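Local coordinates for putative molybdenum carrier protein (Syntrophus aciditrophicus SB, PDB 3IMK) that is of unknown function but belongs to the circularly permutated YpsA family of the SLOG clan and is a putative molybdenum carrier, at residues Arg42-Gly46 / Gly47-Glu51; Ile79-His82 / Gly83-Gly87; Ile106-Asp109 / Arg110-Ile113. All blocks are in the same frame, centred on the assembly; numbering follows the deposited sequence.

Contact 1: residues Arg42-Gly46 / Gly47-Glu51; sequences RLAEG and GRVPE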
ATOM      1  N   ARG A  42     -16.216   2.047   7.622  1.00 11.29           N
ATOM      2  CA  ARG A  42     -15.021   1.217   7.676  1.00 10.63           C
ATOM      3  C   ARG A  42     -15.201  -0.106   6.906  1.00 11.02           C
ATOM      4  O   ARG A  42     -14.701  -1.169   7.301  1.00 11.57           O
ATOM      5  CB  ARG A  42     -14.545   0.953   9.127  1.00 10.84           C
ATOM      6  CG  ARG A  42     -14.497   2.138  10.024  1.00 10.88           C
ATOM      7  CD  ARG A  42     -14.235   1.696  11.458  1.00 12.17           C
ATOM      8  NE  ARG A  42     -12.932   1.069  11.666  1.00 11.80           N
ATOM      9  CZ  ARG A  42     -11.823   1.750  11.955  1.00 13.73           C
ATOM     10  NH1 ARG A  42     -11.806   3.071  11.959  1.00 13.57           N
ATOM     11  NH2 ARG A  42     -10.703   1.103  12.200  1.00 13.47           N
ATOM     12  N   LEU A  43     -15.894  -0.040   5.783  1.00 10.75           N
ATOM     13  CA  LEU A  43     -16.220  -1.265   5.068  1.00 10.46           C
ATOM     14  C   LEU A  43     -15.001  -1.935   4.452  1.00 11.12           C
ATOM     15  O   LEU A  43     -14.093  -1.250   3.926  1.00 11.87           O
ATOM     16  CB  LEU A  43     -17.277  -1.035   3.994  1.00 11.38           C
ATOM     17  CG  LEU A  43     -18.535  -0.351   4.485  1.00 11.22           C
ATOM     18  CD1 LEU A  43     -19.542  -0.157   3.286  1.00 11.05           C
ATOM     19  CD2 LEU A  43     -19.224  -1.102   5.625  1.00 12.54           C
ATOM     20  N   ALA A  44     -15.017  -3.276   4.462  1.00 10.01           N
ATOM     21  CA  ALA A  44     -13.958  -4.081   3.876  1.00 10.27           C
ATOM     22  C   ALA A  44     -14.498  -5.494   3.672  1.00 11.79           C
ATOM     23  O   ALA A  44     -15.504  -5.897   4.271  1.00 11.43           O
ATOM     24  CB  ALA A  44     -12.718  -4.091   4.781  1.00 12.30           C
ATOM     25  N   GLU A  45     -13.820  -6.252   2.837  1.00 11.33           N
ATOM     26  CA  GLU A  45     -14.045  -7.691   2.787  1.00 11.42           C
ATOM     27  C   GLU A  45     -13.769  -8.274   4.171  1.00 10.36           C
ATOM     28  O   GLU A  45     -12.783  -7.879   4.816  1.00 12.86           O
ATOM     29  CB  GLU A  45     -13.091  -8.314   1.788  1.00 11.37           C
ATOM     30  CG  GLU A  45     -13.187  -9.810   1.720  1.00 12.77           C
ATOM     31  CD  GLU A  45     -12.193 -10.393   0.737  1.00 14.51           C
ATOM     32  OE1 GLU A  45     -10.992 -10.381   1.032  1.00 15.06           O
ATOM     33  OE2 GLU A  45     -12.645 -10.888  -0.314  1.00 17.54           O
ATOM     34  N   GLY A  46     -14.652  -9.155   4.646  1.00 12.66           N
ATOM     35  CA  GLY A  46     -14.457  -9.724   6.002  1.00 12.95           C
ATOM     36  C   GLY A  46     -14.942  -8.871   7.159  1.00 14.09           C
ATOM     37  O   GLY A  46     -14.783  -9.270   8.329  1.00 16.19           O
ATOM     38  N   GLY A  47     -15.610  -7.759   6.898  1.00 12.44           N
ATOM     39  CA  GLY A  47     -16.267  -6.944   7.888  1.00 13.00           C
ATOM     40  C   GLY A  47     -15.547  -5.662   8.245  1.00 13.46           C
ATOM     41  O   GLY A  47     -14.465  -5.372   7.739  1.00 14.04           O
ATOM     42  N   ARG A  48     -16.196  -4.881   9.084  1.00 14.64           N
ATOM     43  CA  ARG A  48     -15.745  -3.579   9.568  1.00 14.70           C
ATOM     44  C   ARG A  48     -14.237  -3.657   9.931  1.00 14.74           C
ATOM     45  O   ARG A  48     -13.824  -4.535  10.680  1.00 15.10           O
ATOM     46  CB  ARG A  48     -16.588  -3.203  10.797  1.00 15.10           C
ATOM     47  CG  ARG A  48     -16.379  -1.802  11.322  1.00 15.84           C
ATOM     48  CD  ARG A  48     -17.267  -1.528  12.522  1.00 20.66           C
ATOM     49  NE  ARG A  48     -16.963  -0.249  13.153  1.00 22.05           N
ATOM     50  CZ  ARG A  48     -17.466   0.918  12.776  1.00 19.23           C
ATOM     51  NH1 ARG A  48     -18.317   0.989  11.759  1.00 22.00           N
ATOM     52  NH2 ARG A  48     -17.134   2.033  13.432  1.00 22.24           N
ATOM     53  N   VAL A  49     -13.422  -2.760   9.405  1.00 12.68           N
ATOM     54  CA  VAL A  49     -11.990  -2.788   9.743  1.00 11.81           C
ATOM     55  C   VAL A  49     -11.889  -2.647  11.271  1.00 12.94           C
ATOM     56  O   VAL A  49     -12.453  -1.712  11.843  1.00 13.59           O
ATOM     57  CB  VAL A  49     -11.184  -1.640   9.053  1.00 12.93           C
ATOM     58  CG1 VAL A  49      -9.717  -1.695   9.496  1.00 13.02           C
ATOM     59  CG2 VAL A  49     -11.292  -1.682   7.501  1.00 13.94           C
ATOM     60  N   PRO A  50     -11.169  -3.572  11.942  1.00 11.96           N
ATOM     61  CA  PRO A  50     -11.141  -3.549  13.410  1.00 14.29           C
ATOM     62  C   PRO A  50     -10.768  -2.183  13.991  1.00 15.51           C
ATOM     63  O   PRO A  50      -9.959  -1.456  13.428  1.00 13.59           O
ATOM     64  CB  PRO A  50     -10.122  -4.621  13.761  1.00 15.08           C
ATOM     65  CG  PRO A  50     -10.258  -5.605  12.661  1.00 14.32           C
ATOM     66  CD  PRO A  50     -10.501  -4.759  11.411  1.00 12.59           C
ATOM     67  N   GLU A  51     -11.367  -1.843  15.119  1.00 17.81           N
ATOM     68  CA  GLU A  51     -11.202  -0.527  15.700  1.00 16.72           C
ATOM     69  C   GLU A  51      -9.776  -0.239  16.200  1.00 14.84           C
ATOM     70  O   GLU A  51      -9.429   0.906  16.434  1.00 19.12           O
ATOM     71  CB  GLU A  51     -12.214  -0.338  16.821  1.00 20.82           C
ATOM     72  CG  GLU A  51     -13.653  -0.361  16.293  1.00 26.76           C
ATOM     73  CD  GLU A  51     -14.140   0.944  15.618  1.00 33.79           C
ATOM     74  OE1 GLU A  51     -13.335   1.849  15.267  1.00 32.94           O
ATOM     75  OE2 GLU A  51     -15.380   1.057  15.451  1.00 37.84           O
TER
HETATM   76  O   HOH W   1     -12.146  -6.786   7.154  1.00 12.94           O
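The guanidinium of Arg42 lies with one face under Glu51, whose OE1 sits 3.6 Å above its plane and over its centre, while the carbonyl oxygens of Val49 and Pro50 line its edge. A second guanidinium, that of Arg48, takes the CD methylene of Arg42 against one face and Glu51 OE2 at its edge, in plane. At the edge of Arg42, NE donates to Val49 O in the guanidinium plane, 2.8 Å long and nearly straight (164°); NH2 reaches Pro50 O at 2.9 Å, above that carbonyl's plane, and also donates to Tyr53 O. A bend at chi3 (64°) turns the guanidinium toward these two carbonyls. Glu51 divides its carboxylate: OE2 is gripped side-on by Arg48, with NE at 3.1 Å and NH2 at 2.8 Å, both from the same face, whereas OE1 makes only a long salt bridge with Arg42, no N-H pointing at it. Backbone pairing closes the loop, with Val49 N bonded to Arg42 O and Gly47 N to Ala44 O across a type II turn. Gly46 and Gly47 have positive phi values at which a side chain would strike the preceding carbonyl. The small Ala44 CB packs on Val49 CG2 at 3.9 Å, next to Arg21 of helix 19-29. A methionine in place of Arg42 would probably leave the carbonyls of Val49 and Pro50 without their donors and Glu51 with one cationic neighbour fewer. The two arginines, their NE atoms close together, are probably made compatible by the shared carboxylate, and the buried Arg42, bonding to successive carbonyls, ties the loop's return limb to its start.

Contact 2: residues Ile79-His82 / Gly83-Gly87; sequences IISH and GILKG
From Ile79 to Ser81 the backbone is a β-strand, and at His82-Gly83 it turns out of the sheet, Gly83 adopting phi 99° and psi 179°, so that Leu85 comes back beside the strand. Ser81 closes this bend: its OG donates to Gly83 O over 2.6 Å, in the carbonyl plane. With chi1 at 72°, OG stands between its own backbone N and carbonyl carbon, which turns the hydroxyl toward the outgoing chain; it also bonds to His105 of the neighbouring strand 103-107. Gly83 suits its place because any CB would clash with His82 O.

Next to the hydroxyl the contact becomes apolar. Leu85 CD2 rests 3.8 Å from Ile79 CG2 and 3.7 Å from Ser81 OG, while its other methyl, CD1, lies 4.0 Å from Ile79 CG2. The two aliphatic chains cross at a slant, and residues of helix 87-98, among them Glu93, lie against both. His82 turns the other way, its ND1 bonded to Asp142. A water 2.9 Å from Ile84 O probably donates there.

A serine thus fits where a strand ends: its short polar arm binds a backbone carbonyl two residues on, and its buried oxygen is satisfied by both glycine and histidine, while Ile79 and Leu85 supply the apolar packing beside that bond.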
ATOM      1  N   ILE A  79       2.242  -0.550  -5.385  1.00 10.62           N
ATOM      2  CA  ILE A  79       1.168  -1.523  -5.662  1.00 11.20           C
ATOM      3  C   ILE A  79       1.838  -2.908  -5.735  1.00 10.87           C
ATOM      4  O   ILE A  79       2.763  -3.096  -6.500  1.00 12.49           O
ATOM      5  CB  ILE A  79       0.382  -1.244  -6.974  1.00 10.61           C
ATOM      6  CG1 ILE A  79      -0.059   0.236  -7.023  1.00 11.33           C
ATOM      7  CG2 ILE A  79      -0.820  -2.188  -7.024  1.00 12.12           C
ATOM      8  CD1 ILE A  79      -0.737   0.681  -8.322  1.00 11.24           C
ATOM      9  N   ILE A  80       1.380  -3.847  -4.924  1.00 10.21           N
ATOM     10  CA  ILE A  80       1.949  -5.184  -4.859  1.00 11.32           C
ATOM     11  C   ILE A  80       0.896  -6.198  -5.342  1.00 11.20           C
ATOM     12  O   ILE A  80      -0.216  -6.201  -4.842  1.00 12.09           O
ATOM     13  CB  ILE A  80       2.391  -5.502  -3.411  1.00 11.29           C
ATOM     14  CG1 ILE A  80       3.280  -4.391  -2.848  1.00 14.05           C
ATOM     15  CG2 ILE A  80       3.100  -6.878  -3.392  1.00 14.41           C
ATOM     16  CD1 ILE A  80       3.470  -4.429  -1.306  1.00 15.89           C
ATOM     17  N   SER A  81       1.278  -7.104  -6.253  1.00 11.71           N
ATOM     18  CA  SER A  81       0.392  -8.128  -6.768  1.00 11.93           C
ATOM     19  C   SER A  81       1.165  -9.372  -7.148  1.00 12.53           C
ATOM     20  O   SER A  81       2.404  -9.378  -7.171  1.00 12.45           O
ATOM     21  CB  SER A  81      -0.329  -7.637  -8.022  1.00 13.50           C
ATOM     22  OG  SER A  81       0.536  -7.567  -9.126  1.00 13.42           O
ATOM     23  N   HIS A  82       0.394 -10.395  -7.481  1.00 12.60           N
ATOM     24  CA  HIS A  82       0.853 -11.533  -8.282  1.00 13.22           C
ATOM     25  C   HIS A  82       0.126 -11.489  -9.592  1.00 14.47           C
ATOM     26  O   HIS A  82      -1.087 -11.725  -9.630  1.00 17.38           O
ATOM     27  CB  HIS A  82       0.624 -12.875  -7.573  1.00 13.37           C
ATOM     28  CG  HIS A  82       1.383 -13.028  -6.291  1.00 12.47           C
ATOM     29  ND1 HIS A  82       0.760 -12.979  -5.061  1.00 13.83           N
ATOM     30  CD2 HIS A  82       2.701 -13.234  -6.042  1.00 15.03           C
ATOM     31  CE1 HIS A  82       1.663 -13.170  -4.113  1.00 15.43           C
ATOM     32  NE2 HIS A  82       2.855 -13.305  -4.677  1.00 14.33           N
ATOM     33  N   GLY A  83       0.827 -11.080 -10.643  1.00 13.28           N
ATOM     34  CA  GLY A  83       0.235 -10.950 -11.963  1.00 14.79           C
ATOM     35  C   GLY A  83      -0.166  -9.514 -12.312  1.00 14.47           C
ATOM     36  O   GLY A  83      -0.030  -8.574 -11.508  1.00 13.68           O
ATOM     37  N   ILE A  84      -0.697  -9.353 -13.517  1.00 15.72           N
ATOM     38  CA  ILE A  84      -1.115  -8.046 -14.010  1.00 17.42           C
ATOM     39  C   ILE A  84      -2.215  -7.482 -13.141  1.00 15.25           C
ATOM     40  O   ILE A  84      -3.067  -8.207 -12.607  1.00 15.45           O
ATOM     41  CB  ILE A  84      -1.555  -8.116 -15.484  1.00 20.81           C
ATOM     42  CG1 ILE A  84      -2.732  -9.079 -15.643  1.00 22.84           C
ATOM     43  CG2 ILE A  84      -0.317  -8.473 -16.332  1.00 20.91           C
ATOM     44  CD1 ILE A  84      -4.071  -8.393 -15.828  1.00 39.30           C
ATOM     45  N   LEU A  85      -2.182  -6.160 -12.969  1.00 14.44           N
ATOM     46  CA  LEU A  85      -3.214  -5.472 -12.192  1.00 12.93           C
ATOM     47  C   LEU A  85      -4.607  -5.546 -12.810  1.00 14.21           C
ATOM     48  O   LEU A  85      -4.762  -5.322 -14.008  1.00 14.54           O
ATOM     49  CB  LEU A  85      -2.837  -4.025 -11.989  1.00 13.51           C
ATOM     50  CG  LEU A  85      -1.517  -3.776 -11.255  1.00 12.35           C
ATOM     51  CD1 LEU A  85      -1.232  -2.322 -11.005  1.00 14.60           C
ATOM     52  CD2 LEU A  85      -1.473  -4.580  -9.932  1.00 13.99           C
ATOM     53  N   LYS A  86      -5.577  -5.813 -11.948  1.00 14.43           N
ATOM     54  CA  LYS A  86      -7.005  -5.800 -12.287  1.00 17.18           C
ATOM     55  C   LYS A  86      -7.768  -5.060 -11.208  1.00 16.11           C
ATOM     56  O   LYS A  86      -7.235  -4.783 -10.116  1.00 17.49           O
ATOM     57  CB  LYS A  86      -7.540  -7.232 -12.388  1.00 19.61           C
ATOM     58  CG  LYS A  86      -6.921  -8.038 -13.521  1.00 23.72           C
ATOM     59  N   GLY A  87      -9.013  -4.700 -11.499  1.00 16.30           N
ATOM     60  CA  GLY A  87      -9.883  -4.223 -10.456  1.00 16.64           C
ATOM     61  C   GLY A  87      -9.325  -3.006  -9.718  1.00 14.08           C
ATOM     62  O   GLY A  87      -8.778  -2.097 -10.368  1.00 15.60           O
TER
HETATM   63  O   HOH W   2      -2.885  -8.891  -9.765  1.00 27.77           O

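Contact 3: residues Ile106-Asp109 / Arg110-Ile113; sequences IDLD and RISI
Asp107 O is gripped by two successive backbone amides: Arg110 N at 2.8 Å and Ile111 N, more weakly, at 3.2 Å. The aspartate's side chain works on the same turn. With CG anti to the backbone N (chi1 180°), the carboxylate swings forward along the chain, and OD1 accepts from Asp109 N at 2.9 Å, making an Asx turn; its stronger partner, Gly83 N, lies outside the turn. OD2 reaches Arg110 indirectly, through a water that donates to it and accepts from Arg110 NH1 at the guanidinium edge. Aspartate and arginine lie side by side and point the same way, but their flat groups are 76° apart and the nearer contact is between OD2 and the CG methylene of Arg110, at 3.4 Å. Bends at chi2 and chi3 curl the arginine back, laying its guanidinium face over Asp109 O.

Aliphatic side chains pack on the side toward helix 113-126. Ile106 CG2 meets Ile111 CG2 at 3.9 Å, and Ala116 of that helix touches both isoleucines. Farther along, Ile113 is modelled in two conformers, and its packing against Leu108 CD2 is uncertain. A second water donates to both Leu108 O and Ile111 O, bridging the two carbonyls. Ser112 then stands at the N-cap, its OG bonded to Asp115 N. Strand end, Asx turn and capped helix start together form the connection from strand 103-107 to helix 113-126, a strand-to-helix link of the kind found in parallel α/β folds of Rossmann-like topology.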
ATOM      1  N   ILE A 106       5.048  -3.631  -8.138  1.00 10.96           N
ATOM      2  CA  ILE A 106       5.830  -4.851  -7.960  1.00 11.70           C
ATOM      3  C   ILE A 106       4.914  -6.039  -8.231  1.00 12.06           C
ATOM      4  O   ILE A 106       3.962  -6.279  -7.493  1.00 11.58           O
ATOM      5  CB  ILE A 106       6.436  -4.933  -6.559  1.00 12.50           C
ATOM      6  CG1 ILE A 106       7.447  -3.813  -6.350  1.00 13.39           C
ATOM      7  CG2 ILE A 106       7.077  -6.309  -6.287  1.00 11.80           C
ATOM      8  CD1 ILE A 106       8.673  -3.794  -7.346  1.00 12.16           C
ATOM      9  N   ASP A 107       5.249  -6.826  -9.255  1.00 11.65           N
ATOM     10  CA  ASP A 107       4.558  -8.055  -9.607  1.00 10.74           C
ATOM     11  C   ASP A 107       5.455  -9.207  -9.088  1.00 10.16           C
ATOM     12  O   ASP A 107       6.481  -9.526  -9.670  1.00 11.23           O
ATOM     13  CB  ASP A 107       4.330  -8.136 -11.118  1.00 10.92           C
ATOM     14  CG  ASP A 107       3.623  -9.401 -11.543  1.00 12.86           C
ATOM     15  OD1 ASP A 107       3.477 -10.354 -10.732  1.00 11.68           O
ATOM     16  OD2 ASP A 107       3.151  -9.460 -12.697  1.00 13.74           O
ATOM     17  N   LEU A 108       5.036  -9.805  -7.977  1.00 10.69           N
ATOM     18  CA  LEU A 108       5.812 -10.836  -7.305  1.00 10.05           C
ATOM     19  C   LEU A 108       5.720 -12.175  -7.999  1.00 10.69           C
ATOM     20  O   LEU A 108       6.324 -13.130  -7.510  1.00 11.40           O
ATOM     21  CB  LEU A 108       5.420 -10.914  -5.819  1.00 11.50           C
ATOM     22  CG  LEU A 108       5.866  -9.741  -4.974  1.00 11.32           C
ATOM     23  CD1 LEU A 108       5.351  -9.883  -3.541  1.00 12.54           C
ATOM     24  CD2 LEU A 108       7.367  -9.527  -4.969  1.00 14.47           C
ATOM     25  N   ASP A 109       5.058 -12.241  -9.160  1.00  9.98           N
ATOM     26  CA  ASP A 109       5.281 -13.377 -10.077  1.00  8.98           C
ATOM     27  C   ASP A 109       6.459 -13.158 -11.038  1.00  9.70           C
ATOM     28  O   ASP A 109       6.891 -14.110 -11.705  1.00 10.03           O
ATOM     29  CB  ASP A 109       4.039 -13.704 -10.913  1.00  9.52           C
ATOM     30  CG  ASP A 109       2.945 -14.396 -10.130  1.00 11.11           C
ATOM     31  OD1 ASP A 109       3.140 -14.817  -8.960  1.00 12.09           O
ATOM     32  OD2 ASP A 109       1.825 -14.542 -10.698  1.00 14.06           O
ATOM     33  N   ARG A 110       6.948 -11.919 -11.127  1.00 10.50           N
ATOM     34  CA  ARG A 110       7.972 -11.570 -12.104  1.00 11.12           C
ATOM     35  C   ARG A 110       9.314 -11.241 -11.477  1.00 11.49           C
ATOM     36  O   ARG A 110      10.340 -11.290 -12.160  1.00 12.42           O
ATOM     37  CB  ARG A 110       7.516 -10.370 -12.944  1.00 13.74           C
ATOM     38  CG  ARG A 110       6.219 -10.592 -13.704  1.00 16.16           C
ATOM     39  CD  ARG A 110       6.398 -11.115 -15.082  1.00 24.56           C
ATOM     40  NE  ARG A 110       6.979 -12.454 -15.113  1.00 31.54           N
ATOM     41  CZ  ARG A 110       6.295 -13.599 -14.996  1.00 35.29           C
ATOM     42  NH1 ARG A 110       4.967 -13.608 -14.848  1.00 31.65           N
ATOM     43  NH2 ARG A 110       6.957 -14.757 -15.028  1.00 31.00           N
ATOM     44  N   ILE A 111       9.313 -10.889 -10.195  1.00 10.58           N
ATOM     45  CA  ILE A 111      10.534 -10.469  -9.492  1.00 11.01           C
ATOM     46  C   ILE A 111      10.519 -11.121  -8.111  1.00 10.05           C
ATOM     47  O   ILE A 111       9.464 -11.192  -7.468  1.00 10.31           O
ATOM     48  CB  ILE A 111      10.588  -8.906  -9.414  1.00 11.78           C
ATOM     49  CG1 ILE A 111      11.957  -8.436  -8.941  1.00 13.96           C
ATOM     50  CG2 ILE A 111       9.442  -8.328  -8.613  1.00 14.48           C
ATOM     51  CD1 ILE A 111      12.144  -6.886  -9.087  1.00 14.14           C
ATOM     52  N   SER A 112      11.691 -11.481  -7.600  1.00  9.46           N
ATOM     53  CA  SER A 112      11.776 -11.998  -6.229  1.00  9.19           C
ATOM     54  C   SER A 112      11.576 -10.894  -5.187  1.00  9.38           C
ATOM     55  O   SER A 112      11.779  -9.743  -5.457  1.00 10.07           O
ATOM     56  CB  SER A 112      13.134 -12.666  -6.019  1.00 10.31           C
ATOM     57  OG  SER A 112      14.174 -11.689  -6.057  1.00  9.62           O
ATOM     58  N   ILE A 113      11.171 -11.258  -3.968  0.50  9.46           N
ATOM     59  CA  ILE A 113      11.002 -10.236  -2.938  0.50  8.25           C
ATOM     60  C   ILE A 113      12.320  -9.506  -2.642  0.50  9.08           C
ATOM     61  O   ILE A 113      12.308  -8.300  -2.373  0.50  9.67           O
ATOM     62  CB  ILE A 113      10.340 -10.734  -1.613  0.50 11.72           C
ATOM     63  CG1 ILE A 113      11.167 -11.853  -0.960  0.50 11.77           C
ATOM     64  CG2 ILE A 113       8.857 -11.148  -1.872  0.50 12.03           C
ATOM     65  CD1 ILE A 113      10.711 -12.241   0.439  0.50 13.08           C
TER
HETATM   66  O   HOH W   3       2.915 -11.725 -14.177  1.00 20.67           O
HETATM   67  O   HOH W   4       8.192 -12.824  -5.542  1.00 22.14           O

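Along the chain the contacts come in the order 1, 2, 3, within one SLOG-family domain built on a parallel six-stranded sheet. Contact 1 lies apart, in the loop between strands 34-38 and 56-57; its centre is about 22 Å from that of contact 2 and 28 Å from that of contact 3. Contacts 2 and 3 adjoin, centres about 10 Å apart, where neighbouring strands 76-81 and 103-107 end and lead toward helices 87-98 and 113-126. They are joined by probable hydrogen bonds, Gly83 N to Asp107 OD1 and Leu108 N to Ser81 O. The C-terminal ends of both strands are thus tied together, where Rossmann-like folds commonly place binding sites, though none is established here.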